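Local atomic coordinates of glucose-6-phosphate 1-dehydrogenase (Mycobacterium avium, PDB entry 4LGV), a protein that probably catalyses the NADP+-dependent oxidation of glucose 6-phosphate to 6-phosphogluconolactone, the entry step of the pentose phosphate pathway. Residues D220-I225 / W328-V333; E224-M229 / R351-H356; P334-A339 / H472-W477; E370-V375 / L386-Q391. One frame throughout, in Å; residues are numbered along the deposited sequence.

Contact 1: D220-I225 / W328-V333; sequences DSISEI and WRWAGV
Val333 sets both methyls against the backbone of strand 222-230, CG2 lying 3.5 Å from Ile222 O and CG1 3.8 Å from Glu224 CA. The two branches divide the work because CG1 stands anti to the backbone N (chi1 171°), while CG2 is anti to the carbonyl carbon. CG1 also meets CG1 of Ile225, the two side chains crossing at a slant.

Beside this sits the indole of Trp330, which reaches the strand with one corner, CZ3. Ile222 CB approaches that atom at the ring edge, near its plane, at 4.1 Å, and Ile225 CD1 comes to the same CZ3 at 4.0 Å, its chain running at about a right angle to the tryptophan. The indole N-H is spent elsewhere, on the carbonyl of Ala264. A type II turn from Trp330 to Val333, closed by Val333 N to Trp330 O (3.0 Å), delivers both residues to the strand, with Gly332 at positive phi.

The other side is looser. Gly332 is exposed and no direct hydrogen bond spans the segments; a water lies within hydrogen-bonding distance of both, 2.9 Å from Ser223 O and 3.1 Å from Gly332 O. Ser223 and Glu224 both face Phe353 of the neighbouring strand, a classic beta bulge, and Ser223 turns its CB away from the turn. At the far end of 328-333, Trp328 packs against Phe360 of a second subunit. The cohesion is therefore van der Waals contact between apolar side chains of the turn and the bulged start of the strand, with water possibly bridging the carbonyls at its margin.

Contact 2: E224-M229 / R351-H356; sequences EIHITM and RMFLHH
His226 and Phe353 form an edge-to-face aromatic pair on one face of an antiparallel strand pair, 224-229 with 351-354, inside the mixed sheet of the C-terminal domain. Phe353 CE1 sits over the centre of the imidazole, 3.4 Å above its plane, and the two rings are inclined at 66°. Both side chains have CG anti to their own carbonyl carbon (chi1 -69° for His226), which brings the rings together although the residues belong to successive hydrogen-bonded pairs.

The imidazole is fixed from a second direction: NE2 donates to Glu224 OE1 at 2.8 Å, on the anti side of the carboxylate and somewhat out of its plane. Glu224 spans the distance with an extended chain, and the same OE1 also takes the N-H of His475. The ring of His475 stacks on Phe353, so this face continues into the C-terminal loop.

Arg351 completes the face, but its chain bends at chi3 and carries the guanidinium off to Gln373 and Glu349. On the reverse face Ile225 and Met352 run alongside each other in the same direction; the bend at Met352 chi3 (93°) sets CE 3.9 Å from Ile225 CD1.

Three backbone bonds hold the register. Phe353 N reaches Glu224 O at 2.9 Å, and His226 and Arg351 exchange two bonds; the shorter is Arg351 N to His226 O, at 2.7 Å.

Contact 3: P334-A339 / H472-W477; sequences PIFLRA and HGRHAW
This is a side-chain contact between strand 335-340 of the mixed sheet and the C-terminal loop after helix 466-470, made without a hydrogen bond between the two segments. Its centre is a CH-pi contact of Arg338 on the indole of Trp477, the two side chains running antiparallel to each other. The aliphatic CD covers the six-membered ring, 3.6 Å from its centroid and only 13° off the normal. The guanidinium, its plane 15° from that of the indole, lies displaced toward the rim, with Arg338 NE 3.3 Å from Trp477 CE3. Arg338 can do this because its CG is held between the backbone N and the carbonyl carbon (chi1 65°), the crowded position, from which the chain runs extended to NE.

Arg338 NE and Trp477 NE1 find their partners outside the contact. NE donates to Thr228 OG1 on the adjacent strand, and NE1 to the carbonyl of Ala467, so the indole is tied back to helix 466-470, which precedes the loop, while its face receives the arginine.

Phe336 adds its CB against Trp477 CH2 at 3.7 Å. Its ring edge takes Arg474 CG, 4.0 Å from CE2.

Toward the exposed end, Arg474 bends at chi2 and lays its guanidinium on Pro334, the two side chains crossing at about a right angle. There Pro334 CG sits over the middle of the guanidinium, 3.6 Å from Arg474 CZ.

Contact 4: E370-V375 / L386-Q391; sequences EPNQIV and LQLSAQ
Gln373 and Gln387 grip each other through their backbones as a hydrogen-bonded pair in the antiparallel hairpin of strands 373-379 and 383-392. Gln387 N gives the shorter and straighter bond to Gln373 O, 2.8 Å at 172°. The return bond from Gln373 N to Gln387 O is longer, 3.2 Å, and uses a lone pair of that carbonyl. Each acceptor also receives a CA-H...O contact, from Leu386 CA to Gln373 O and from Asn372 CA to Gln387 O, the latter at 3.2 Å.

The two glutamine side chains cross obliquely on one face. Gln373 OE1 is taken by Arg351 NH1 of the next strand. Val375 lies on this same face beside Gln387. On the reverse face Ile374 CG1 meets Leu386 CD1 at 4.1 Å.

Asn372, with CG anti to its carbonyl carbon (chi1 -67°), turns its amide along the partner strand, where Leu388 CD2 lies 3.5 Å from OD1. Both polar ends are used by the fourth subunit: OD1 accepts from Ala212 N, and ND2 donates to Asn210 OD1. That same Asn210 oxygen receives Ser389 N, while Ser389 OG pairs with Tyr205 OH of the fourth subunit. The hairpin's own bonds thus fix its register, and the amide and hydroxyl groups at the Asn372 end serve the interface between subunits.

Overall arrangement
All four contacts involve one mixed sheet, and all bury most touching residues; in contacts 1 and 3 a loop packs on one of its strands. Contacts 1 and 2 share Glu224 and Ile225: contact 1 closes a turn over the start of strand 222-230 by apolar packing, contact 2 pairs that strand with 347-354 through backbone bonds. Contact 3, about 8 Å from contact 2 centre to centre, relies on CH-pi and apolar side-chain contacts at the strand on the other flank of 222-230; its exposed end is Arg474. Contact 4 is again backbone-bonded, joining contact 2 through Arg351 and Gln373. Contacts 1, 2 and 4 reach other subunits; no other chain of the assembly touches contact 3.

Contact 1: D220-I225 / W328-V333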
# COMPACT_ATOMS: atom_id res chain seq x y z
N ASP A 220 -4.56 -4.19 6.25
CA ASP A 220 -3.85 -2.93 6.38
C ASP A 220 -4.85 -1.84 6.70
O ASP A 220 -4.47 -0.80 7.28
CB ASP A 220 -3.06 -2.57 5.10
CG ASP A 220 -1.88 -3.50 4.84
OD1 ASP A 220 -1.41 -4.19 5.75
OD2 ASP A 220 -1.37 -3.51 3.69
N SER A 221 -6.13 -2.06 6.35
CA SER A 221 -7.14 -1.08 6.69
C SER A 221 -8.09 -1.58 7.76
O SER A 221 -8.62 -0.79 8.52
CB SER A 221 -7.90 -0.60 5.42
OG SER A 221 -7.08 0.18 4.55
N ILE A 222 -8.38 -2.88 7.76
CA ILE A 222 -9.45 -3.45 8.59
C ILE A 222 -8.83 -4.02 9.84
O ILE A 222 -7.88 -4.80 9.76
CB ILE A 222 -10.17 -4.61 7.88
CG1 ILE A 222 -10.86 -4.18 6.58
CG2 ILE A 222 -11.16 -5.27 8.79
CD1 ILE A 222 -11.76 -2.99 6.71
N SER A 223 -9.35 -3.61 11.00
CA SER A 223 -8.83 -4.13 12.29
C SER A 223 -9.61 -5.29 12.86
O SER A 223 -9.04 -6.13 13.52
CB SER A 223 -8.74 -3.08 13.38
OG SER A 223 -10.04 -2.67 13.71
N GLU A 224 -10.87 -5.39 12.53
CA GLU A 224 -11.74 -6.33 13.17
C GLU A 224 -13.02 -6.51 12.37
O GLU A 224 -13.50 -5.55 11.77
CB GLU A 224 -12.08 -5.79 14.56
CG GLU A 224 -12.88 -6.69 15.45
CD GLU A 224 -12.73 -6.27 16.92
OE1 GLU A 224 -13.70 -6.47 17.74
OE2 GLU A 224 -11.68 -5.73 17.26
N ILE A 225 -13.61 -7.69 12.45
CA ILE A 225 -14.88 -7.98 11.80
C ILE A 225 -15.89 -8.56 12.79
O ILE A 225 -15.54 -9.43 13.57
CB ILE A 225 -14.66 -8.99 10.66
CG1 ILE A 225 -13.70 -8.40 9.62
CG2 ILE A 225 -15.98 -9.30 9.99
CD1 ILE A 225 -13.32 -9.28 8.48
N TRP A 328 -2.48 -13.89 4.01
CA TRP A 328 -1.89 -12.57 3.75
C TRP A 328 -2.90 -11.43 3.86
O TRP A 328 -2.53 -10.32 4.18
CB TRP A 328 -1.25 -12.52 2.38
CG TRP A 328 0.05 -13.26 2.26
CD1 TRP A 328 0.64 -14.02 3.21
CD2 TRP A 328 0.90 -13.34 1.10
NE1 TRP A 328 1.80 -14.56 2.72
CE2 TRP A 328 1.99 -14.14 1.43
CE3 TRP A 328 0.84 -12.78 -0.17
CZ2 TRP A 328 3.02 -14.42 0.52
CZ3 TRP A 328 1.86 -13.07 -1.09
CH2 TRP A 328 2.92 -13.88 -0.74
N ARG A 329 -4.17 -11.70 3.56
CA ARG A 329 -5.18 -10.62 3.52
C ARG A 329 -5.73 -10.33 4.91
O ARG A 329 -5.99 -9.17 5.22
CB ARG A 329 -6.31 -10.99 2.61
CG ARG A 329 -7.31 -9.85 2.39
CD ARG A 329 -8.39 -10.21 1.37
NE ARG A 329 -7.79 -10.30 0.06
CZ ARG A 329 -7.59 -9.27 -0.73
NH1 ARG A 329 -7.92 -8.02 -0.37
NH2 ARG A 329 -7.02 -9.45 -1.90
N TRP A 330 -5.85 -11.34 5.75
CA TRP A 330 -6.59 -11.20 7.00
C TRP A 330 -5.83 -11.57 8.33
O TRP A 330 -6.42 -11.44 9.39
CB TRP A 330 -7.88 -12.02 6.93
CG TRP A 330 -8.78 -11.63 5.79
CD1 TRP A 330 -9.08 -12.37 4.68
CD2 TRP A 330 -9.52 -10.40 5.64
NE1 TRP A 330 -9.94 -11.69 3.87
CE2 TRP A 330 -10.24 -10.49 4.45
CE3 TRP A 330 -9.63 -9.24 6.42
CZ2 TRP A 330 -11.02 -9.45 3.99
CZ3 TRP A 330 -10.43 -8.21 5.97
CH2 TRP A 330 -11.13 -8.32 4.76
N ALA A 331 -4.59 -11.97 8.26
CA ALA A 331 -3.89 -12.44 9.49
C ALA A 331 -3.97 -11.36 10.56
O ALA A 331 -3.75 -10.18 10.28
CB ALA A 331 -2.44 -12.78 9.22
N GLY A 332 -4.26 -11.80 11.79
CA GLY A 332 -4.31 -10.89 12.94
C GLY A 332 -5.63 -10.12 13.11
O GLY A 332 -5.77 -9.34 14.08
N VAL A 333 -6.58 -10.29 12.18
CA VAL A 333 -7.84 -9.58 12.25
C VAL A 333 -8.81 -10.50 12.99
O VAL A 333 -9.22 -11.49 12.43
CB VAL A 333 -8.37 -9.25 10.85
CG1 VAL A 333 -9.79 -8.70 10.91
CG2 VAL A 333 -7.47 -8.26 10.16
O HOH W 1 -6.21 -6.30 13.92

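Contact 2: E224-M229 / R351-H356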
# COMPACT_ATOMS: atom_id res chain seq x y z
N GLU A 224 -10.87 -5.39 12.53
CA GLU A 224 -11.74 -6.33 13.17
C GLU A 224 -13.02 -6.51 12.37
O GLU A 224 -13.50 -5.55 11.77
CB GLU A 224 -12.08 -5.79 14.56
CG GLU A 224 -12.88 -6.69 15.45
CD GLU A 224 -12.73 -6.27 16.92
OE1 GLU A 224 -13.70 -6.47 17.74
OE2 GLU A 224 -11.68 -5.73 17.26
N ILE A 225 -13.61 -7.69 12.45
CA ILE A 225 -14.88 -7.98 11.80
C ILE A 225 -15.89 -8.56 12.79
O ILE A 225 -15.54 -9.43 13.57
CB ILE A 225 -14.66 -8.99 10.66
CG1 ILE A 225 -13.70 -8.40 9.62
CG2 ILE A 225 -15.98 -9.30 9.99
CD1 ILE A 225 -13.32 -9.28 8.48
N HIS A 226 -17.14 -8.07 12.74
CA HIS A 226 -18.24 -8.63 13.55
C HIS A 226 -19.36 -9.08 12.63
O HIS A 226 -19.81 -8.32 11.77
CB HIS A 226 -18.86 -7.62 14.49
CG HIS A 226 -17.99 -7.20 15.61
ND1 HIS A 226 -18.40 -6.29 16.56
CD2 HIS A 226 -16.70 -7.50 15.91
CE1 HIS A 226 -17.43 -6.10 17.44
NE2 HIS A 226 -16.38 -6.80 17.05
N ILE A 227 -19.76 -10.33 12.78
CA ILE A 227 -20.87 -10.87 12.03
C ILE A 227 -22.03 -11.14 12.98
O ILE A 227 -21.87 -11.83 13.99
CB ILE A 227 -20.45 -12.17 11.35
CG1 ILE A 227 -19.43 -11.83 10.26
CG2 ILE A 227 -21.67 -12.85 10.78
CD1 ILE A 227 -18.86 -13.03 9.52
N THR A 228 -23.16 -10.53 12.71
CA THR A 228 -24.34 -10.66 13.55
C THR A 228 -25.46 -11.25 12.74
O THR A 228 -25.81 -10.72 11.68
CB THR A 228 -24.80 -9.30 14.08
OG1 THR A 228 -23.80 -8.75 14.95
CG2 THR A 228 -26.11 -9.44 14.86
N MET A 229 -26.02 -12.36 13.21
CA MET A 229 -27.25 -12.88 12.66
C MET A 229 -28.31 -12.97 13.76
O MET A 229 -28.26 -13.84 14.62
CB MET A 229 -27.07 -14.26 12.08
CG MET A 229 -28.46 -14.79 11.74
SD MET A 229 -28.37 -16.32 10.87
CE MET A 229 -30.10 -16.49 10.51
N ARG A 351 -19.95 -6.39 9.85
CA ARG A 351 -19.50 -5.05 10.20
C ARG A 351 -18.00 -5.07 10.25
O ARG A 351 -17.41 -5.78 11.03
CB ARG A 351 -20.07 -4.61 11.56
CG ARG A 351 -19.65 -3.22 12.02
CD ARG A 351 -20.41 -2.82 13.25
NE ARG A 351 -21.81 -2.62 12.94
CZ ARG A 351 -22.39 -1.46 12.70
NH1 ARG A 351 -21.68 -0.36 12.73
NH2 ARG A 351 -23.68 -1.43 12.41
N MET A 352 -17.36 -4.28 9.40
CA MET A 352 -15.91 -4.26 9.34
C MET A 352 -15.38 -2.94 9.90
O MET A 352 -15.75 -1.88 9.41
CB MET A 352 -15.49 -4.45 7.90
CG MET A 352 -16.05 -5.73 7.30
SD MET A 352 -15.70 -5.73 5.55
CE MET A 352 -14.20 -6.63 5.73
N PHE A 353 -14.57 -3.03 10.97
CA PHE A 353 -14.00 -1.87 11.62
C PHE A 353 -12.68 -1.54 10.99
O PHE A 353 -11.81 -2.44 10.86
CB PHE A 353 -13.73 -2.17 13.10
CG PHE A 353 -14.97 -2.37 13.92
CD1 PHE A 353 -15.54 -3.61 14.02
CD2 PHE A 353 -15.56 -1.32 14.56
CE1 PHE A 353 -16.67 -3.83 14.80
CE2 PHE A 353 -16.70 -1.50 15.33
CZ PHE A 353 -17.26 -2.77 15.46
N LEU A 354 -12.48 -0.28 10.60
CA LEU A 354 -11.14 0.12 10.11
C LEU A 354 -10.24 0.51 11.25
O LEU A 354 -10.74 0.88 12.28
CB LEU A 354 -11.21 1.29 9.18
CG LEU A 354 -11.59 0.92 7.74
CD1 LEU A 354 -13.08 0.62 7.60
CD2 LEU A 354 -11.23 2.05 6.81
N HIS A 355 -8.92 0.41 11.08
CA HIS A 355 -8.02 1.06 12.02
C HIS A 355 -8.27 2.55 11.99
O HIS A 355 -8.68 3.14 10.93
CB HIS A 355 -6.51 0.87 11.64
CG HIS A 355 -6.09 -0.55 11.55
ND1 HIS A 355 -5.84 -1.32 12.67
CD2 HIS A 355 -5.90 -1.37 10.49
CE1 HIS A 355 -5.51 -2.54 12.31
NE2 HIS A 355 -5.55 -2.60 10.99
N HIS A 356 -7.97 3.19 13.11
CA HIS A 356 -7.85 4.67 13.11
C HIS A 356 -6.72 5.10 12.21
O HIS A 356 -5.79 4.34 11.95
CB HIS A 356 -7.63 5.23 14.52
CG HIS A 356 -8.89 5.31 15.33
ND1 HIS A 356 -9.92 6.18 15.05
CD2 HIS A 356 -9.26 4.63 16.44
CE1 HIS A 356 -10.88 6.05 15.96
NE2 HIS A 356 -10.51 5.10 16.80

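Contact 3: P334-A339 / H472-W477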
# COMPACT_ATOMS: atom_id res chain seq x y z
N PRO A 334 -9.19 -10.18 14.24
CA PRO A 334 -10.15 -11.00 14.88
C PRO A 334 -11.52 -10.91 14.23
O PRO A 334 -11.97 -9.83 13.88
CB PRO A 334 -10.23 -10.40 16.33
CG PRO A 334 -9.08 -9.43 16.44
CD PRO A 334 -8.84 -9.00 15.03
N ILE A 335 -12.17 -12.07 14.11
CA ILE A 335 -13.49 -12.16 13.55
C ILE A 335 -14.45 -12.69 14.63
O ILE A 335 -14.28 -13.80 15.12
CB ILE A 335 -13.45 -13.09 12.33
CG1 ILE A 335 -12.44 -12.56 11.32
CG2 ILE A 335 -14.83 -13.24 11.73
CD1 ILE A 335 -12.14 -13.48 10.15
N PHE A 336 -15.42 -11.88 15.01
CA PHE A 336 -16.40 -12.26 16.00
C PHE A 336 -17.73 -12.50 15.31
O PHE A 336 -18.16 -11.75 14.44
CB PHE A 336 -16.54 -11.18 17.09
CG PHE A 336 -15.31 -11.00 17.94
CD1 PHE A 336 -15.05 -11.86 18.98
CD2 PHE A 336 -14.44 -10.00 17.71
CE1 PHE A 336 -13.91 -11.74 19.76
CE2 PHE A 336 -13.31 -9.83 18.48
CZ PHE A 336 -13.04 -10.70 19.53
N LEU A 337 -18.41 -13.54 15.77
CA LEU A 337 -19.66 -13.94 15.19
C LEU A 337 -20.69 -14.21 16.29
O LEU A 337 -20.35 -14.80 17.30
CB LEU A 337 -19.41 -15.17 14.39
CG LEU A 337 -20.56 -15.74 13.63
CD1 LEU A 337 -19.99 -16.49 12.43
CD2 LEU A 337 -21.39 -16.64 14.54
N ARG A 338 -21.92 -13.71 16.10
CA ARG A 338 -23.01 -13.99 17.00
C ARG A 338 -24.26 -14.26 16.20
O ARG A 338 -24.54 -13.60 15.18
CB ARG A 338 -23.25 -12.87 17.99
CG ARG A 338 -23.70 -11.57 17.38
CD ARG A 338 -23.90 -10.50 18.45
NE ARG A 338 -24.14 -9.20 17.81
CZ ARG A 338 -24.51 -8.11 18.44
NH1 ARG A 338 -24.70 -8.13 19.74
NH2 ARG A 338 -24.73 -6.98 17.76
N ALA A 339 -24.96 -15.30 16.62
CA ALA A 339 -26.21 -15.71 15.97
C ALA A 339 -27.18 -16.23 17.03
O ALA A 339 -26.79 -16.93 17.94
CB ALA A 339 -25.93 -16.78 14.95
N HIS A 472 -14.02 -8.11 25.02
CA HIS A 472 -13.60 -7.17 26.07
C HIS A 472 -12.39 -6.28 25.77
O HIS A 472 -12.47 -5.06 25.98
CB HIS A 472 -13.60 -7.84 27.51
CG HIS A 472 -12.25 -8.02 28.12
ND1 HIS A 472 -11.68 -7.15 29.04
CD2 HIS A 472 -11.35 -9.02 27.95
CE1 HIS A 472 -10.49 -7.61 29.39
NE2 HIS A 472 -10.27 -8.74 28.75
N GLY A 473 -11.30 -6.82 25.26
CA GLY A 473 -10.17 -5.98 24.80
C GLY A 473 -10.27 -5.48 23.35
O GLY A 473 -9.31 -4.93 22.80
N ARG A 474 -11.44 -5.60 22.74
CA ARG A 474 -11.63 -5.28 21.30
C ARG A 474 -12.75 -4.26 21.11
O ARG A 474 -12.98 -3.45 21.99
CB ARG A 474 -11.94 -6.58 20.56
CG ARG A 474 -10.76 -7.53 20.59
CD ARG A 474 -9.69 -6.78 19.74
NE ARG A 474 -8.39 -7.41 19.51
CZ ARG A 474 -7.49 -7.03 18.59
NH1 ARG A 474 -7.71 -6.04 17.71
NH2 ARG A 474 -6.36 -7.72 18.51
N HIS A 475 -13.42 -4.27 19.96
CA HIS A 475 -14.54 -3.34 19.71
C HIS A 475 -15.81 -3.90 20.29
O HIS A 475 -16.10 -5.06 20.11
CB HIS A 475 -14.72 -3.12 18.23
CG HIS A 475 -13.63 -2.29 17.65
ND1 HIS A 475 -13.62 -0.92 17.73
CD2 HIS A 475 -12.48 -2.65 17.02
CE1 HIS A 475 -12.53 -0.46 17.15
NE2 HIS A 475 -11.82 -1.49 16.71
N ALA A 476 -16.55 -3.05 20.99
CA ALA A 476 -17.85 -3.43 21.50
C ALA A 476 -18.80 -3.84 20.38
O ALA A 476 -18.73 -3.33 19.27
CB ALA A 476 -18.45 -2.29 22.31
N TRP A 477 -19.67 -4.81 20.65
CA TRP A 477 -20.77 -5.10 19.75
C TRP A 477 -21.57 -3.82 19.54
O TRP A 477 -21.96 -3.18 20.51
CB TRP A 477 -21.68 -6.15 20.33
CG TRP A 477 -21.08 -7.53 20.48
CD1 TRP A 477 -20.72 -8.13 21.63
CD2 TRP A 477 -20.83 -8.50 19.45
NE1 TRP A 477 -20.24 -9.38 21.41
CE2 TRP A 477 -20.28 -9.63 20.07
CE3 TRP A 477 -20.97 -8.49 18.08
CZ2 TRP A 477 -19.91 -10.75 19.37
CZ3 TRP A 477 -20.60 -9.62 17.40
CH2 TRP A 477 -20.11 -10.74 18.05

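Contact 4: E370-V375 / L386-Q391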
# COMPACT_ATOMS: atom_id res chain seq x y z
N GLU A 370 -15.20 6.72 17.46
CA GLU A 370 -15.13 5.38 16.84
C GLU A 370 -14.51 5.48 15.44
O GLU A 370 -14.72 6.45 14.74
CB GLU A 370 -16.51 4.77 16.75
CG GLU A 370 -17.25 4.57 18.09
CD GLU A 370 -16.56 3.57 19.03
OE1 GLU A 370 -15.79 2.67 18.57
OE2 GLU A 370 -16.81 3.68 20.25
N PRO A 371 -13.79 4.44 15.01
CA PRO A 371 -13.12 4.41 13.74
C PRO A 371 -14.15 4.24 12.65
O PRO A 371 -15.30 3.89 12.94
CB PRO A 371 -12.21 3.18 13.84
CG PRO A 371 -12.85 2.31 14.82
CD PRO A 371 -13.51 3.23 15.82
N ASN A 372 -13.77 4.53 11.42
CA ASN A 372 -14.62 4.29 10.28
C ASN A 372 -15.06 2.81 10.25
O ASN A 372 -14.34 1.91 10.75
CB ASN A 372 -13.88 4.61 8.97
CG ASN A 372 -13.56 6.11 8.79
OD1 ASN A 372 -12.83 6.45 7.89
ND2 ASN A 372 -14.15 6.98 9.58
N GLN A 373 -16.23 2.57 9.68
CA GLN A 373 -16.76 1.21 9.53
C GLN A 373 -17.43 1.01 8.18
O GLN A 373 -18.07 1.89 7.64
CB GLN A 373 -17.79 0.95 10.63
CG GLN A 373 -17.13 0.80 11.97
CD GLN A 373 -18.11 0.84 13.14
OE1 GLN A 373 -19.06 0.09 13.21
NE2 GLN A 373 -17.80 1.68 14.10
N ILE A 374 -17.26 -0.19 7.65
CA ILE A 374 -18.00 -0.64 6.48
C ILE A 374 -19.01 -1.65 6.97
O ILE A 374 -18.62 -2.65 7.52
CB ILE A 374 -17.08 -1.32 5.49
CG1 ILE A 374 -16.05 -0.31 4.96
CG2 ILE A 374 -17.88 -1.88 4.33
CD1 ILE A 374 -14.97 -0.94 4.11
N VAL A 375 -20.29 -1.38 6.77
CA VAL A 375 -21.34 -2.27 7.22
C VAL A 375 -22.11 -2.85 6.04
O VAL A 375 -22.63 -2.13 5.23
CB VAL A 375 -22.31 -1.55 8.13
CG1 VAL A 375 -23.26 -2.54 8.77
CG2 VAL A 375 -21.58 -0.79 9.23
N LEU A 386 -21.40 3.03 4.83
CA LEU A 386 -20.07 3.47 5.20
C LEU A 386 -20.20 4.52 6.33
O LEU A 386 -20.81 5.58 6.13
CB LEU A 386 -19.37 4.00 3.97
CG LEU A 386 -17.98 4.62 4.14
CD1 LEU A 386 -16.93 3.65 4.68
CD2 LEU A 386 -17.48 5.17 2.81
N GLN A 387 -19.60 4.26 7.49
CA GLN A 387 -19.61 5.21 8.62
C GLN A 387 -18.35 6.01 8.70
O GLN A 387 -17.26 5.46 8.81
CB GLN A 387 -19.77 4.49 9.94
CG GLN A 387 -21.04 3.68 10.01
CD GLN A 387 -21.30 3.10 11.38
OE1 GLN A 387 -20.59 3.43 12.33
NE2 GLN A 387 -22.30 2.22 11.49
N LEU A 388 -18.49 7.32 8.61
CA LEU A 388 -17.38 8.26 8.64
C LEU A 388 -17.68 9.35 9.68
O LEU A 388 -18.72 9.31 10.32
CB LEU A 388 -17.22 8.93 7.28
CG LEU A 388 -17.00 8.04 6.07
CD1 LEU A 388 -16.84 8.91 4.82
CD2 LEU A 388 -15.79 7.13 6.24
N SER A 389 -16.76 10.29 9.84
CA SER A 389 -16.93 11.38 10.78
C SER A 389 -16.78 12.71 10.07
O SER A 389 -16.00 12.81 9.12
CB SER A 389 -15.92 11.26 11.92
OG SER A 389 -16.09 12.34 12.80
N ALA A 390 -17.49 13.74 10.55
CA ALA A 390 -17.51 15.04 9.92
C ALA A 390 -17.53 16.14 10.92
O ALA A 390 -18.07 15.99 12.00
CB ALA A 390 -18.72 15.16 9.03
N GLN A 391 -16.93 17.27 10.56
CA GLN A 391 -16.92 18.46 11.39
C GLN A 391 -17.91 19.50 10.83
O GLN A 391 -17.91 19.80 9.63
CB GLN A 391 -15.53 19.08 11.44
CG GLN A 391 -15.46 20.28 12.36
CD GLN A 391 -14.07 20.89 12.54
OE1 GLN A 391 -13.02 20.26 12.37
NE2 GLN A 391 -14.07 22.14 12.95